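Local coordinates for protein peroxisomal acyl-CoA oxidase 1A (Solanum lycopersicum, PDB 2FON) that probably oxidises acyl-CoA esters with the help of bound FAD, as a flavoenzyme of peroxisomal fatty acid beta-oxidation, at residues V573-H584 and A604-L615. Numbering follows the deposited sequence.
Sequences VLCGIYSLFILH and ANDQLRALYSQL
Ile577 and Leu611 lie side by side, their chains running opposite ways, with CG1 of Ile577 3.7 Å from CB of Leu611, and so illustrate knobs-into-holes packing between two roughly antiparallel helices of the C-terminal helical region of an acyl-CoA oxidase. The segment axes approach to 9.4 Å, with 142° between their directions. Ile577 is a knob among Leu608, Leu611, Tyr612 and Leu615; its CG1 branch, anti to the carbonyl carbon (chi1 -78°), carries CD1 to CD2 of Leu615. Leu611 returns the fit, seating CD1 over the backbone of Gly576, which has no side chain there. Leu580 fills a third hole, formed by Ala604, Gln607, Leu608 and Leu611. Leu608 lays its methyls against backbone as well as side chains, CD1 standing 3.6 Å from the carbonyl O of Ile577. Beyond, Leu615 CD1 touches both Val573 CG1 and Leu574 CD2, whereas Leu583 CD2 meets the CB of Ala604, and Trp496 packs on both residues.

Polar groups meet at two places. Asn605 OD1 sits over one face of the His584 ring, 3.1 Å from ND1, at an angle too poor for a hydrogen bond. Both side chains instead bond to the second subunit, His584 NE2 to Glu540 and Asn605 ND2 to Asp537, which places this helix pair at the dimer interface. A leucine in place of this histidine would probably leave Glu540 of the second subunit without this hydrogen-bond partner and Asn605 OD1 without the ring beneath it. On the side facing helix 347-380, Tyr612 OH bonds to Asn351 and meets the edge of the Phe581 ring, 3.8 Å from CD2.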
# COMPACT_ATOMS: atom_id res chain seq x y z
N VAL B 573 -21.88 -18.49 1.91
CA VAL B 573 -21.48 -17.53 2.89
C VAL B 573 -20.45 -16.55 2.24
O VAL B 573 -20.54 -15.30 2.42
CB VAL B 573 -20.88 -18.23 4.12
CG1 VAL B 573 -20.09 -17.27 4.96
CG2 VAL B 573 -21.94 -18.86 4.95
N LEU B 574 -19.49 -17.10 1.48
CA LEU B 574 -18.47 -16.24 0.88
C LEU B 574 -19.06 -15.32 -0.17
O LEU B 574 -18.68 -14.17 -0.31
CB LEU B 574 -17.30 -17.06 0.34
CG LEU B 574 -16.36 -17.54 1.47
CD1 LEU B 574 -15.26 -18.48 0.97
CD2 LEU B 574 -15.79 -16.38 2.23
N CYS B 575 -20.06 -15.81 -0.87
CA CYS B 575 -20.73 -15.00 -1.87
C CYS B 575 -21.35 -13.76 -1.28
O CYS B 575 -21.18 -12.65 -1.80
CB CYS B 575 -21.84 -15.78 -2.56
SG CYS B 575 -22.25 -14.87 -4.01
N GLY B 576 -22.07 -13.98 -0.17
CA GLY B 576 -22.85 -12.96 0.47
C GLY B 576 -21.93 -11.90 0.96
O GLY B 576 -22.20 -10.70 0.79
N ILE B 577 -20.80 -12.34 1.50
CA ILE B 577 -19.89 -11.44 2.13
C ILE B 577 -19.31 -10.57 1.08
O ILE B 577 -19.18 -9.36 1.26
CB ILE B 577 -18.79 -12.18 2.87
CG1 ILE B 577 -19.31 -12.73 4.20
CG2 ILE B 577 -17.57 -11.25 3.12
CD1 ILE B 577 -18.22 -13.38 5.03
N TYR B 578 -18.95 -11.15 -0.04
CA TYR B 578 -18.28 -10.30 -1.02
C TYR B 578 -19.26 -9.23 -1.52
O TYR B 578 -18.93 -8.06 -1.61
CB TYR B 578 -17.68 -11.09 -2.15
CG TYR B 578 -17.16 -10.23 -3.26
CD1 TYR B 578 -15.85 -9.76 -3.25
CD2 TYR B 578 -17.97 -9.94 -4.37
CE1 TYR B 578 -15.38 -9.00 -4.27
CE2 TYR B 578 -17.49 -9.15 -5.43
CZ TYR B 578 -16.20 -8.68 -5.37
OH TYR B 578 -15.69 -7.87 -6.38
N SER B 579 -20.49 -9.62 -1.76
CA SER B 579 -21.37 -8.71 -2.43
C SER B 579 -21.97 -7.73 -1.45
O SER B 579 -22.26 -6.58 -1.79
CB SER B 579 -22.43 -9.48 -3.18
OG SER B 579 -22.90 -10.52 -2.36
N LEU B 580 -22.12 -8.16 -0.21
CA LEU B 580 -22.62 -7.22 0.78
C LEU B 580 -21.53 -6.34 1.32
O LEU B 580 -21.79 -5.22 1.76
CB LEU B 580 -23.38 -7.93 1.89
CG LEU B 580 -24.58 -8.67 1.28
CD1 LEU B 580 -25.31 -9.40 2.33
CD2 LEU B 580 -25.52 -7.73 0.50
N PHE B 581 -20.28 -6.78 1.27
CA PHE B 581 -19.20 -5.88 1.69
C PHE B 581 -19.15 -4.76 0.71
O PHE B 581 -18.99 -3.61 1.09
CB PHE B 581 -17.82 -6.53 1.71
CG PHE B 581 -16.72 -5.55 2.01
CD1 PHE B 581 -15.97 -4.99 0.98
CD2 PHE B 581 -16.46 -5.15 3.32
CE1 PHE B 581 -14.93 -4.04 1.27
CE2 PHE B 581 -15.41 -4.24 3.62
CZ PHE B 581 -14.65 -3.68 2.59
N ILE B 582 -19.28 -5.13 -0.56
CA ILE B 582 -19.15 -4.19 -1.62
C ILE B 582 -20.36 -3.23 -1.51
O ILE B 582 -20.20 -1.98 -1.59
CB ILE B 582 -19.10 -4.92 -2.99
CG1 ILE B 582 -17.83 -5.78 -3.14
CG2 ILE B 582 -19.13 -3.92 -4.11
CD1 ILE B 582 -16.40 -4.99 -3.07
N LEU B 583 -21.54 -3.80 -1.27
CA LEU B 583 -22.74 -2.98 -1.23
C LEU B 583 -22.61 -1.91 -0.15
O LEU B 583 -23.03 -0.78 -0.37
CB LEU B 583 -23.99 -3.82 -1.04
CG LEU B 583 -25.32 -3.05 -0.97
CD1 LEU B 583 -26.47 -3.86 -1.57
CD2 LEU B 583 -25.65 -2.58 0.47
N HIS B 584 -22.02 -2.24 1.00
CA HIS B 584 -21.84 -1.25 2.08
C HIS B 584 -20.76 -0.21 1.73
O HIS B 584 -20.92 0.97 2.02
CB HIS B 584 -21.51 -1.96 3.40
CG HIS B 584 -21.33 -1.04 4.57
ND1 HIS B 584 -22.39 -0.62 5.36
CD2 HIS B 584 -20.22 -0.48 5.10
CE1 HIS B 584 -21.94 0.17 6.32
NE2 HIS B 584 -20.62 0.26 6.20
N ALA B 604 -28.70 -4.81 5.11
CA ALA B 604 -27.59 -5.46 4.46
C ALA B 604 -26.41 -5.42 5.39
O ALA B 604 -25.62 -6.37 5.46
CB ALA B 604 -27.28 -4.79 3.15
N ASN B 605 -26.28 -4.31 6.11
CA ASN B 605 -25.23 -4.17 7.07
C ASN B 605 -25.34 -5.25 8.16
O ASN B 605 -24.34 -5.90 8.48
CB ASN B 605 -25.24 -2.78 7.66
CG ASN B 605 -23.93 -2.45 8.30
OD1 ASN B 605 -22.84 -2.61 7.68
ND2 ASN B 605 -23.99 -2.01 9.56
N ASP B 606 -26.55 -5.43 8.71
CA ASP B 606 -26.83 -6.47 9.70
C ASP B 606 -26.61 -7.91 9.16
O ASP B 606 -26.21 -8.81 9.89
CB ASP B 606 -28.26 -6.36 10.26
CG ASP B 606 -28.55 -4.97 10.93
OD1 ASP B 606 -27.73 -4.52 11.76
OD2 ASP B 606 -29.66 -4.37 10.66
N GLN B 607 -26.88 -8.14 7.89
CA GLN B 607 -26.68 -9.46 7.36
C GLN B 607 -25.16 -9.78 7.15
O GLN B 607 -24.70 -10.88 7.49
CB GLN B 607 -27.51 -9.63 6.09
CG GLN B 607 -27.31 -10.96 5.39
CD GLN B 607 -28.02 -12.08 6.09
OE1 GLN B 607 -27.46 -13.15 6.30
NE2 GLN B 607 -29.25 -11.85 6.44
N LEU B 608 -24.38 -8.83 6.61
CA LEU B 608 -22.92 -8.94 6.64
C LEU B 608 -22.38 -9.22 8.08
O LEU B 608 -21.43 -9.98 8.27
CB LEU B 608 -22.28 -7.67 6.06
CG LEU B 608 -20.78 -7.53 5.71
CD1 LEU B 608 -20.35 -8.46 4.56
CD2 LEU B 608 -20.47 -6.04 5.37
N ARG B 609 -22.98 -8.63 9.09
CA ARG B 609 -22.48 -8.86 10.42
C ARG B 609 -22.73 -10.32 10.78
O ARG B 609 -21.81 -11.02 11.19
CB ARG B 609 -23.17 -7.93 11.40
CG ARG B 609 -22.29 -7.50 12.52
CD ARG B 609 -23.13 -6.78 13.55
NE ARG B 609 -23.57 -5.51 12.99
CZ ARG B 609 -24.83 -5.14 12.81
NH1 ARG B 609 -25.82 -5.94 13.20
NH2 ARG B 609 -25.09 -3.96 12.25
N ALA B 610 -23.97 -10.77 10.59
CA ALA B 610 -24.35 -12.19 10.73
C ALA B 610 -23.38 -13.10 9.98
O ALA B 610 -22.91 -14.10 10.53
CB ALA B 610 -25.80 -12.40 10.25
N LEU B 611 -23.04 -12.73 8.74
CA LEU B 611 -22.22 -13.59 7.91
C LEU B 611 -20.81 -13.74 8.48
O LEU B 611 -20.26 -14.85 8.51
CB LEU B 611 -22.21 -13.12 6.46
CG LEU B 611 -23.49 -13.36 5.67
CD1 LEU B 611 -23.32 -12.80 4.27
CD2 LEU B 611 -23.92 -14.83 5.61
N TYR B 612 -20.23 -12.64 8.95
CA TYR B 612 -18.96 -12.68 9.64
C TYR B 612 -19.02 -13.72 10.79
O TYR B 612 -18.15 -14.56 10.92
CB TYR B 612 -18.57 -11.28 10.16
CG TYR B 612 -18.22 -10.21 9.14
CD1 TYR B 612 -18.38 -8.88 9.46
CD2 TYR B 612 -17.70 -10.51 7.90
CE1 TYR B 612 -18.06 -7.85 8.58
CE2 TYR B 612 -17.38 -9.49 6.97
CZ TYR B 612 -17.57 -8.14 7.34
OH TYR B 612 -17.26 -7.08 6.49
N SER B 613 -20.06 -13.66 11.61
CA SER B 613 -20.18 -14.59 12.75
C SER B 613 -20.22 -16.05 12.34
O SER B 613 -19.73 -16.89 13.07
CB SER B 613 -21.42 -14.30 13.59
OG SER B 613 -21.24 -13.10 14.29
N GLN B 614 -20.83 -16.36 11.20
CA GLN B 614 -20.84 -17.73 10.72
C GLN B 614 -19.52 -18.09 10.04
O GLN B 614 -19.01 -19.17 10.24
CB GLN B 614 -22.06 -18.09 9.86
CG GLN B 614 -22.89 -16.91 9.35
CD GLN B 614 -24.33 -17.33 8.92
OE1 GLN B 614 -24.54 -18.17 8.01
NE2 GLN B 614 -25.32 -16.72 9.58
N LEU B 615 -18.95 -17.19 9.25
CA LEU B 615 -17.66 -17.50 8.67
C LEU B 615 -16.69 -17.86 9.78
O LEU B 615 -16.12 -18.94 9.71
CB LEU B 615 -17.10 -16.36 7.80
CG LEU B 615 -15.96 -16.83 6.88
CD1 LEU B 615 -16.43 -17.79 5.84
CD2 LEU B 615 -15.35 -15.71 6.15